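Local coordinates for voltage-sensor containing phosphatase (Ciona intestinalis, PDB 3V0D), which probably dephosphorylates phosphoinositide lipids under the control of membrane voltage, through a PTEN-like phosphatase domain followed by a C2 domain, at residues A[279-284]-A[321-326]; A[289-294]-A[310-315]. The protein carries 1 engineered substitution. All blocks are in the same frame, centred on the assembly; numbering follows the deposited sequence. Where two conformers were deposited one is given.

Contact 1. Residues A[279-284]-A[321-326]; sequences KSLPRG and KIYRDN
Leu-281 and Pro-282 meet Ile-322 and Tyr-323 where two loops of the C2 domain come together, an example of how irregular segments interlock through a few methyl groups. The backbones stay well apart, Leu-281 CA and Ile-322 CA lying 8.1 Å from each other, and side chains bridge the gap. The main bump is CD1 of Leu-281. It rests in the angle between the two side chains across from it, against Ile-322 CG2 at 3.7 Å and Tyr-323 OH at 3.4 Å. Leucine and tyrosine meet at about a right angle, and the methyl approaches the ring obliquely, near its hydroxyl end. With CG of Leu-281 anti to the backbone N (chi1 -175°), the branch is carried over to the other loop, although the side chain does not set out in that direction from the backbone.

Ile-322 works with both of its branches. CG2 lies over the centre of its neighbour's ring, 4.0 Å above the plane of Tyr-323, and so forms one wall of the notch. The longer arm, extended at chi2 -177°, ends against the CD corner of the proline ring, Ile-322 CD1 standing 3.5 Å from Pro-282 CD.

Polar linkage is left to a water molecule. It donates to Pro-282 O at 2.7 Å and is hydrogen-bonded to Tyr-323 OH, also at 2.7 Å, tying the phenol to the opposing backbone beside the apolar packing.

Leu-281 and Tyr-323 are buried, whereas Pro-282 lies at the exposed border. Both buried side chains also rest on Pro-289, and the tyrosine ring meets Phe-327. The contact thus joins the loop between strands 269-276 and 290-295 of one sheet to the loop that leads into strand 328-335 of the other.

Contact 2. Residues A[289-294]-A[310-315]; sequences PFYFWF and EIDNPH
A single antiparallel bridge, the hydrogen-bonded pair Tyr-291 and Asp-312, lays a loop segment along edge strand 290-295 of the four-stranded sheet of the C2 domain. Asp-312 N donates to Tyr-291 O at 2.8 Å, and Tyr-291 N returns a bond to Asp-312 O at 3.1 Å. Beside this bridge, Asp-312 CB sits over one face of the tyrosine ring, 3.5 Å from its centroid, in a CH-pi contact offset toward the rim. The ring is brought there by chi1 65°, which sets CG between the backbone N and carbonyl carbon. Asn-313 ND2 lies at the ring's edge and donates to Pro-289 O at 3.1 Å, arriving from above the carbonyl plane, 72° out of it. Elsewhere Phe-290 CB packs on Pro-314 CD at 3.6 Å and on Ile-311 CG2.

Asn-313 N donates to His-315 ND1, consistent with a ring that has no proton on ND1. Asp-312 OD1 also bonds Ser-177 OG, Tyr-291 OH bonds His-95 O and Asn-313 OD1 takes Tyr-285 N. The polar ends of Asp-312, Tyr-291 and Asn-313 thus have partners despite their burial, and those of Asp-312 and Tyr-291 tie the C2 domain to the phosphatase domain.

The two contacts lie in the C2 domain with centres 11 Å apart. Along the chain their segments come in the order 279-284, 289-294, 310-315 and 321-326, so the inner pair forms contact 2 and the outer pair contact 1. Contact 1 joins loops at the end of the domain, about 20 Å from the chain centre; contact 2 lies deeper, on edge strand 290-295 beside the phosphatase domain. They pack directly: Tyr-323 OH is 3.4 Å from Phe-290 CD2, and Gly-284 CA is 3.4 Å from Asn-313 ND2. This arrangement makes one continuous packed region from the loop end of the C2 domain toward the interdomain face.

Contact 1. Residues A[279-284]-A[321-326]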
ATOM      1  N   LYS A 279      -1.072  18.940  19.014  1.00 22.33           N
ATOM      2  CA  LYS A 279      -0.342  17.981  19.865  1.00 23.78           C
ATOM      3  C   LYS A 279      -1.236  16.862  20.437  1.00 23.93           C
ATOM      4  O   LYS A 279      -0.752  15.996  21.177  1.00 27.10           O
ATOM      5  CB  LYS A 279       0.416  18.721  20.974  1.00 24.89           C
ATOM      6  CG  LYS A 279       1.458  19.698  20.454  1.00 27.10           C
ATOM      7  CD  LYS A 279       2.480  19.041  19.524  1.00 31.90           C
ATOM      8  CE  LYS A 279       3.837  19.771  19.567  1.00 34.78           C
ATOM      9  NZ  LYS A 279       3.813  21.135  18.944  1.00 36.36           N
ATOM     10  N   SER A 280      -2.522  16.877  20.097  1.00 21.69           N
ATOM     11  CA  SER A 280      -3.495  15.873  20.544  1.00 21.95           C
ATOM     12  C   SER A 280      -3.946  14.978  19.409  1.00 21.61           C
ATOM     13  O   SER A 280      -4.858  14.176  19.571  1.00 23.32           O
ATOM     14  CB  SER A 280      -4.729  16.550  21.151  0.77 22.25           C
ATOM     15  OG  SER A 280      -4.423  17.170  22.386  0.77 21.99           O
ATOM     16  N   LEU A 281      -3.350  15.119  18.231  1.00 20.84           N
ATOM     17  CA  LEU A 281      -3.716  14.248  17.134  1.00 20.46           C
ATOM     18  C   LEU A 281      -2.477  13.394  16.796  1.00 21.44           C
ATOM     19  O   LEU A 281      -1.524  13.890  16.209  1.00 21.92           O
ATOM     20  CB  LEU A 281      -4.208  15.086  15.958  1.00 20.28           C
ATOM     21  CG  LEU A 281      -4.741  14.277  14.773  1.00 19.46           C
ATOM     22  CD1 LEU A 281      -5.876  13.344  15.183  1.00 21.43           C
ATOM     23  CD2 LEU A 281      -5.199  15.193  13.666  1.00 20.47           C
ATOM     24  N   PRO A 282      -2.479  12.105  17.176  1.00 21.66           N
ATOM     25  CA  PRO A 282      -1.268  11.305  16.950  1.00 21.77           C
ATOM     26  C   PRO A 282      -0.937  11.132  15.457  1.00 20.34           C
ATOM     27  O   PRO A 282      -1.811  11.138  14.592  1.00 20.05           O
ATOM     28  CB  PRO A 282      -1.620   9.947  17.571  1.00 22.93           C
ATOM     29  CG  PRO A 282      -2.675  10.284  18.611  1.00 24.46           C
ATOM     30  CD  PRO A 282      -3.489  11.367  17.950  1.00 22.87           C
ATOM     31  N   ARG A 283       0.342  10.948  15.179  1.00 20.75           N
ATOM     32  CA  ARG A 283       0.778  10.481  13.870  1.00 20.07           C
ATOM     33  C   ARG A 283       0.822   8.963  13.831  1.00 20.16           C
ATOM     34  O   ARG A 283       1.169   8.319  14.819  1.00 22.52           O
ATOM     35  CB  ARG A 283       2.148  11.051  13.537  1.00 21.99           C
ATOM     36  CG  ARG A 283       2.217  12.558  13.549  1.00 23.32           C
ATOM     37  CD  ARG A 283       3.615  13.052  13.220  1.00 26.30           C
ATOM     38  NE  ARG A 283       3.673  14.501  13.365  1.00 29.51           N
ATOM     39  CZ  ARG A 283       4.729  15.265  13.090  1.00 31.69           C
ATOM     40  NH1 ARG A 283       5.858  14.726  12.638  1.00 35.48           N
ATOM     41  NH2 ARG A 283       4.651  16.580  13.275  1.00 33.42           N
ATOM     42  N   GLY A 284       0.445   8.389  12.693  1.00 19.73           N
ATOM     43  CA  GLY A 284       0.545   6.952  12.462  1.00 19.33           C
ATOM     44  C   GLY A 284       1.714   6.669  11.545  1.00 18.50           C
ATOM     45  O   GLY A 284       2.801   7.222  11.725  1.00 20.96           O
ATOM     46  N   LYS A 321     -11.386   6.143  18.911  1.00 24.10           N
ATOM     47  CA  LYS A 321     -11.938   7.190  19.775  1.00 25.47           C
ATOM     48  C   LYS A 321     -11.800   8.570  19.163  1.00 24.46           C
ATOM     49  O   LYS A 321     -12.561   9.489  19.493  1.00 25.97           O
ATOM     50  CB  LYS A 321     -11.289   7.199  21.160  1.00 26.49           C
ATOM     51  CG  LYS A 321     -11.558   5.961  21.990  1.00 30.25           C
ATOM     52  CD  LYS A 321     -11.302   6.190  23.486  1.00 35.19           C
ATOM     53  CE  LYS A 321      -9.837   6.504  23.795  1.00 38.42           C
ATOM     54  NZ  LYS A 321      -8.886   5.409  23.404  1.00 41.32           N
ATOM     55  N   ILE A 322     -10.811   8.708  18.286  1.00 22.50           N
ATOM     56  CA  ILE A 322     -10.563   9.960  17.573  1.00 21.26           C
ATOM     57  C   ILE A 322     -11.323   9.973  16.247  1.00 20.10           C
ATOM     58  O   ILE A 322     -12.047  10.925  15.951  1.00 20.44           O
ATOM     59  CB  ILE A 322      -9.056  10.220  17.371  1.00 21.57           C
ATOM     60  CG1 ILE A 322      -8.394  10.484  18.735  1.00 25.58           C
ATOM     61  CG2 ILE A 322      -8.828  11.407  16.428  1.00 21.17           C
ATOM     62  CD1 ILE A 322      -6.918  10.835  18.658  1.00 28.06           C
ATOM     63  N   TYR A 323     -11.126   8.927  15.438  1.00 19.48           N
ATOM     64  CA  TYR A 323     -11.826   8.827  14.165  1.00 19.55           C
ATOM     65  C   TYR A 323     -13.059   7.978  14.401  1.00 20.25           C
ATOM     66  O   TYR A 323     -12.958   6.764  14.518  1.00 21.51           O
ATOM     67  CB  TYR A 323     -10.916   8.210  13.074  1.00 19.42           C
ATOM     68  CG  TYR A 323      -9.606   8.937  12.934  1.00 17.62           C
ATOM     69  CD1 TYR A 323      -8.445   8.379  13.434  1.00 19.11           C
ATOM     70  CD2 TYR A 323      -9.538  10.206  12.347  1.00 17.90           C
ATOM     71  CE1 TYR A 323      -7.230   9.057  13.333  1.00 18.41           C
ATOM     72  CE2 TYR A 323      -8.323  10.893  12.235  1.00 17.58           C
ATOM     73  CZ  TYR A 323      -7.191  10.322  12.754  1.00 17.49           C
ATOM     74  OH  TYR A 323      -6.016  11.015  12.652  1.00 17.94           O
ATOM     75  N   ARG A 324     -14.203   8.640  14.503  1.00 20.65           N
ATOM     76  CA  ARG A 324     -15.466   7.973  14.796  1.00 21.42           C
ATOM     77  C   ARG A 324     -16.026   7.304  13.549  1.00 21.82           C
ATOM     78  O   ARG A 324     -15.470   7.436  12.448  1.00 21.35           O
ATOM     79  CB  ARG A 324     -16.429   8.980  15.426  1.00 22.15           C
ATOM     80  CG  ARG A 324     -15.964   9.432  16.806  1.00 22.72           C
ATOM     81  CD  ARG A 324     -16.813  10.576  17.364  1.00 24.79           C
ATOM     82  NE  ARG A 324     -16.462  11.856  16.741  1.00 23.55           N
ATOM     83  CZ  ARG A 324     -17.269  12.607  15.998  1.00 23.39           C
ATOM     84  NH1 ARG A 324     -18.535  12.244  15.770  1.00 27.43           N
ATOM     85  NH2 ARG A 324     -16.826  13.764  15.523  1.00 22.98           N
ATOM     86  N   ASP A 325     -17.098   6.531  13.717  1.00 23.08           N
ATOM     87  CA  ASP A 325     -17.508   5.646  12.610  1.00 23.94           C
ATOM     88  C   ASP A 325     -17.971   6.385  11.355  1.00 23.36           C
ATOM     89  O   ASP A 325     -17.927   5.817  10.263  1.00 24.29           O
ATOM     90  CB  ASP A 325     -18.486   4.546  13.044  1.00 26.49           C
ATOM     91  CG  ASP A 325     -19.773   5.081  13.606  1.00 28.79           C
ATOM     92  OD1 ASP A 325     -20.136   6.248  13.384  1.00 33.56           O
ATOM     93  OD2 ASP A 325     -20.466   4.286  14.266  1.00 34.35           O
ATOM     94  N   ASN A 326     -18.350   7.655  11.505  1.00 22.95           N
ATOM     95  CA  ASN A 326     -18.778   8.483  10.387  1.00 21.93           C
ATOM     96  C   ASN A 326     -17.677   9.433   9.878  1.00 21.35           C
ATOM     97  O   ASN A 326     -17.960  10.326   9.073  1.00 21.13           O
ATOM     98  CB  ASN A 326     -20.050   9.267  10.709  1.00 23.62           C
ATOM     99  CG  ASN A 326     -19.897  10.208  11.896  1.00 23.77           C
ATOM    100  OD1 ASN A 326     -20.440  11.320  11.874  1.00 29.85           O
ATOM    101  ND2 ASN A 326     -19.208   9.770  12.945  1.00 24.52           N
TER
HETATM  102  O   HOH W   1      -4.334  10.228  14.676  1.00 25.20           O

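Contact 2. Residues A[289-294]-A[310-315]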
ATOM      1  N   PRO A 289      -1.039  12.249  10.705  1.00 16.17           N
ATOM      2  CA  PRO A 289      -2.263  11.639  11.235  1.00 16.64           C
ATOM      3  C   PRO A 289      -2.984  10.722  10.262  1.00 15.37           C
ATOM      4  O   PRO A 289      -3.348   9.629  10.667  1.00 16.06           O
ATOM      5  CB  PRO A 289      -3.112  12.846  11.637  1.00 17.98           C
ATOM      6  CG  PRO A 289      -2.073  13.886  12.027  1.00 18.12           C
ATOM      7  CD  PRO A 289      -0.983  13.705  10.990  1.00 17.03           C
ATOM      8  N   PHE A 290      -3.205  11.120   9.000  1.00 14.77           N
ATOM      9  CA  PHE A 290      -3.911  10.230   8.079  1.00 14.38           C
ATOM     10  C   PHE A 290      -3.576  10.584   6.645  1.00 13.64           C
ATOM     11  O   PHE A 290      -3.235  11.733   6.352  1.00 14.35           O
ATOM     12  CB  PHE A 290      -5.435  10.212   8.339  1.00 15.14           C
ATOM     13  CG  PHE A 290      -6.122  11.560   8.309  1.00 15.19           C
ATOM     14  CD1 PHE A 290      -6.765  12.013   7.169  1.00 15.41           C
ATOM     15  CD2 PHE A 290      -6.216  12.335   9.472  1.00 15.96           C
ATOM     16  CE1 PHE A 290      -7.442  13.240   7.144  1.00 15.92           C
ATOM     17  CE2 PHE A 290      -6.856  13.557   9.452  1.00 16.46           C
ATOM     18  CZ  PHE A 290      -7.484  14.006   8.307  1.00 16.52           C
ATOM     19  N   TYR A 291      -3.643   9.579   5.775  1.00 13.52           N
ATOM     20  CA  TYR A 291      -3.226   9.755   4.371  1.00 13.64           C
ATOM     21  C   TYR A 291      -3.902   8.688   3.540  1.00 13.56           C
ATOM     22  O   TYR A 291      -4.483   7.733   4.089  1.00 14.06           O
ATOM     23  CB  TYR A 291      -1.693   9.707   4.223  1.00 13.74           C
ATOM     24  CG  TYR A 291      -1.041   8.368   4.569  1.00 13.97           C
ATOM     25  CD1 TYR A 291      -0.547   7.531   3.553  1.00 14.30           C
ATOM     26  CD2 TYR A 291      -0.933   7.914   5.897  1.00 13.89           C
ATOM     27  CE1 TYR A 291       0.038   6.329   3.835  1.00 14.35           C
ATOM     28  CE2 TYR A 291      -0.353   6.704   6.191  1.00 14.81           C
ATOM     29  CZ  TYR A 291       0.116   5.891   5.151  1.00 14.45           C
ATOM     30  OH  TYR A 291       0.677   4.686   5.505  1.00 15.37           O
ATOM     31  N   PHE A 292      -3.805   8.791   2.212  1.00 13.48           N
ATOM     32  CA  PHE A 292      -4.312   7.735   1.344  1.00 13.75           C
ATOM     33  C   PHE A 292      -3.752   7.909  -0.059  1.00 14.05           C
ATOM     34  O   PHE A 292      -3.344   9.003  -0.450  1.00 14.41           O
ATOM     35  CB  PHE A 292      -5.865   7.690   1.318  1.00 14.66           C
ATOM     36  CG  PHE A 292      -6.504   8.966   0.909  1.00 14.82           C
ATOM     37  CD1 PHE A 292      -6.696   9.287  -0.439  1.00 16.24           C
ATOM     38  CD2 PHE A 292      -6.981   9.836   1.890  1.00 15.98           C
ATOM     39  CE1 PHE A 292      -7.344  10.462  -0.795  1.00 17.86           C
ATOM     40  CE2 PHE A 292      -7.646  11.005   1.536  1.00 17.26           C
ATOM     41  CZ  PHE A 292      -7.803  11.329   0.212  1.00 17.30           C
ATOM     42  N   TRP A 293      -3.845   6.828  -0.835  1.00 14.07           N
ATOM     43  CA  TRP A 293      -3.545   6.815  -2.264  1.00 14.12           C
ATOM     44  C   TRP A 293      -4.780   6.540  -3.083  1.00 13.99           C
ATOM     45  O   TRP A 293      -5.651   5.757  -2.685  1.00 14.86           O
ATOM     46  CB  TRP A 293      -2.558   5.712  -2.591  1.00 14.18           C
ATOM     47  CG  TRP A 293      -1.183   5.883  -2.058  1.00 14.30           C
ATOM     48  CD1 TRP A 293      -0.716   5.637  -0.790  1.00 14.62           C
ATOM     49  CD2 TRP A 293      -0.038   6.232  -2.828  1.00 14.37           C
ATOM     50  NE1 TRP A 293       0.649   5.813  -0.731  1.00 15.00           N
ATOM     51  CE2 TRP A 293       1.082   6.182  -1.979  1.00 14.58           C
ATOM     52  CE3 TRP A 293       0.148   6.574  -4.176  1.00 15.90           C
ATOM     53  CZ2 TRP A 293       2.370   6.438  -2.428  1.00 16.08           C
ATOM     54  CZ3 TRP A 293       1.426   6.829  -4.622  1.00 17.89           C
ATOM     55  CH2 TRP A 293       2.524   6.757  -3.746  1.00 18.12           C
ATOM     56  N   PHE A 294      -4.823   7.096  -4.283  1.00 14.14           N
ATOM     57  CA  PHE A 294      -5.801   6.701  -5.279  1.00 14.56           C
ATOM     58  C   PHE A 294      -5.185   6.879  -6.663  1.00 14.43           C
ATOM     59  O   PHE A 294      -4.188   7.576  -6.823  1.00 15.00           O
ATOM     60  CB  PHE A 294      -7.117   7.498  -5.149  1.00 15.60           C
ATOM     61  CG  PHE A 294      -6.977   8.943  -5.520  1.00 15.36           C
ATOM     62  CD1 PHE A 294      -7.314   9.378  -6.796  1.00 16.94           C
ATOM     63  CD2 PHE A 294      -6.443   9.871  -4.631  1.00 16.53           C
ATOM     64  CE1 PHE A 294      -7.150  10.695  -7.161  1.00 18.10           C
ATOM     65  CE2 PHE A 294      -6.263  11.207  -4.999  1.00 16.76           C
ATOM     66  CZ  PHE A 294      -6.623  11.620  -6.266  1.00 17.66           C
ATOM     67  N   GLU A 310     -11.112   2.940   5.074  1.00 17.96           N
ATOM     68  CA  GLU A 310     -10.451   3.109   3.775  0.70 17.24           C
ATOM     69  C   GLU A 310      -9.347   4.141   3.772  1.00 16.25           C
ATOM     70  O   GLU A 310      -8.771   4.411   2.727  1.00 16.53           O
ATOM     71  CB  GLU A 310     -11.476   3.514   2.722  0.70 17.88           C
ATOM     72  CG  GLU A 310     -12.459   2.440   2.308  0.70 20.14           C
ATOM     73  CD  GLU A 310     -13.471   3.019   1.362  0.70 22.26           C
ATOM     74  OE1 GLU A 310     -13.397   2.718   0.153  0.70 24.62           O
ATOM     75  OE2 GLU A 310     -14.323   3.810   1.815  0.70 21.55           O
ATOM     76  N   ILE A 311      -9.034   4.710   4.937  1.00 16.04           N
ATOM     77  CA  ILE A 311      -8.006   5.751   5.048  1.00 15.94           C
ATOM     78  C   ILE A 311      -6.839   5.195   5.872  1.00 14.90           C
ATOM     79  O   ILE A 311      -7.065   4.484   6.855  1.00 16.20           O
ATOM     80  CB  ILE A 311      -8.606   7.012   5.719  1.00 15.67           C
ATOM     81  CG1 ILE A 311      -9.786   7.533   4.908  1.00 17.10           C
ATOM     82  CG2 ILE A 311      -7.534   8.114   5.889  1.00 16.04           C
ATOM     83  CD1 ILE A 311     -10.677   8.556   5.645  1.00 18.44           C
ATOM     84  N   ASP A 312      -5.607   5.508   5.465  1.00 14.75           N
ATOM     85  CA  ASP A 312      -4.440   4.983   6.148  1.00 14.50           C
ATOM     86  C   ASP A 312      -4.203   5.744   7.433  1.00 14.57           C
ATOM     87  O   ASP A 312      -3.934   6.951   7.455  1.00 14.63           O
ATOM     88  CB  ASP A 312      -3.199   5.048   5.249  1.00 14.31           C
ATOM     89  CG  ASP A 312      -3.381   4.289   3.935  1.00 14.16           C
ATOM     90  OD1 ASP A 312      -2.809   4.719   2.921  1.00 14.43           O
ATOM     91  OD2 ASP A 312      -4.059   3.236   3.957  1.00 16.08           O
ATOM     92  N   ASN A 313      -4.271   4.954   8.511  1.00 15.04           N
ATOM     93  CA  ASN A 313      -4.040   5.257   9.939  1.00 15.62           C
ATOM     94  C   ASN A 313      -5.365   5.154  10.718  1.00 16.45           C
ATOM     95  O   ASN A 313      -5.444   4.400  11.692  1.00 17.35           O
ATOM     96  CB  ASN A 313      -3.259   6.546  10.247  1.00 15.53           C
ATOM     97  CG  ASN A 313      -1.816   6.486   9.746  1.00 15.25           C
ATOM     98  OD1 ASN A 313      -1.245   5.402   9.556  1.00 16.26           O
ATOM     99  ND2 ASN A 313      -1.209   7.655   9.591  1.00 15.75           N
ATOM    100  N   PRO A 314      -6.444   5.838  10.271  1.00 16.53           N
ATOM    101  CA  PRO A 314      -7.755   5.615  10.894  1.00 17.50           C
ATOM    102  C   PRO A 314      -8.262   4.188  10.665  1.00 19.08           C
ATOM    103  O   PRO A 314      -9.170   3.757  11.376  1.00 20.55           O
ATOM    104  CB  PRO A 314      -8.662   6.619  10.167  1.00 17.82           C
ATOM    105  CG  PRO A 314      -7.733   7.710   9.699  1.00 17.15           C
ATOM    106  CD  PRO A 314      -6.520   6.901   9.250  1.00 16.51           C
ATOM    107  N   HIS A 315      -7.668   3.451   9.727  1.00 19.57           N
ATOM    108  CA  HIS A 315      -8.034   2.049   9.498  1.00 20.61           C
ATOM    109  C   HIS A 315      -7.735   1.169  10.716  1.00 20.99           C
ATOM    110  O   HIS A 315      -8.327   0.094  10.834  1.00 22.93           O
ATOM    111  CB  HIS A 315      -7.369   1.506   8.224  1.00 21.67           C
ATOM    112  CG  HIS A 315      -5.922   1.168   8.379  1.00 20.50           C
ATOM    113  ND1 HIS A 315      -4.939   2.130   8.494  1.00 19.49           N
ATOM    114  CD2 HIS A 315      -5.284  -0.030   8.403  1.00 21.07           C
ATOM    115  CE1 HIS A 315      -3.764   1.532   8.612  1.00 20.47           C
ATOM    116  NE2 HIS A 315      -3.943   0.221   8.549  1.00 22.00           N
TER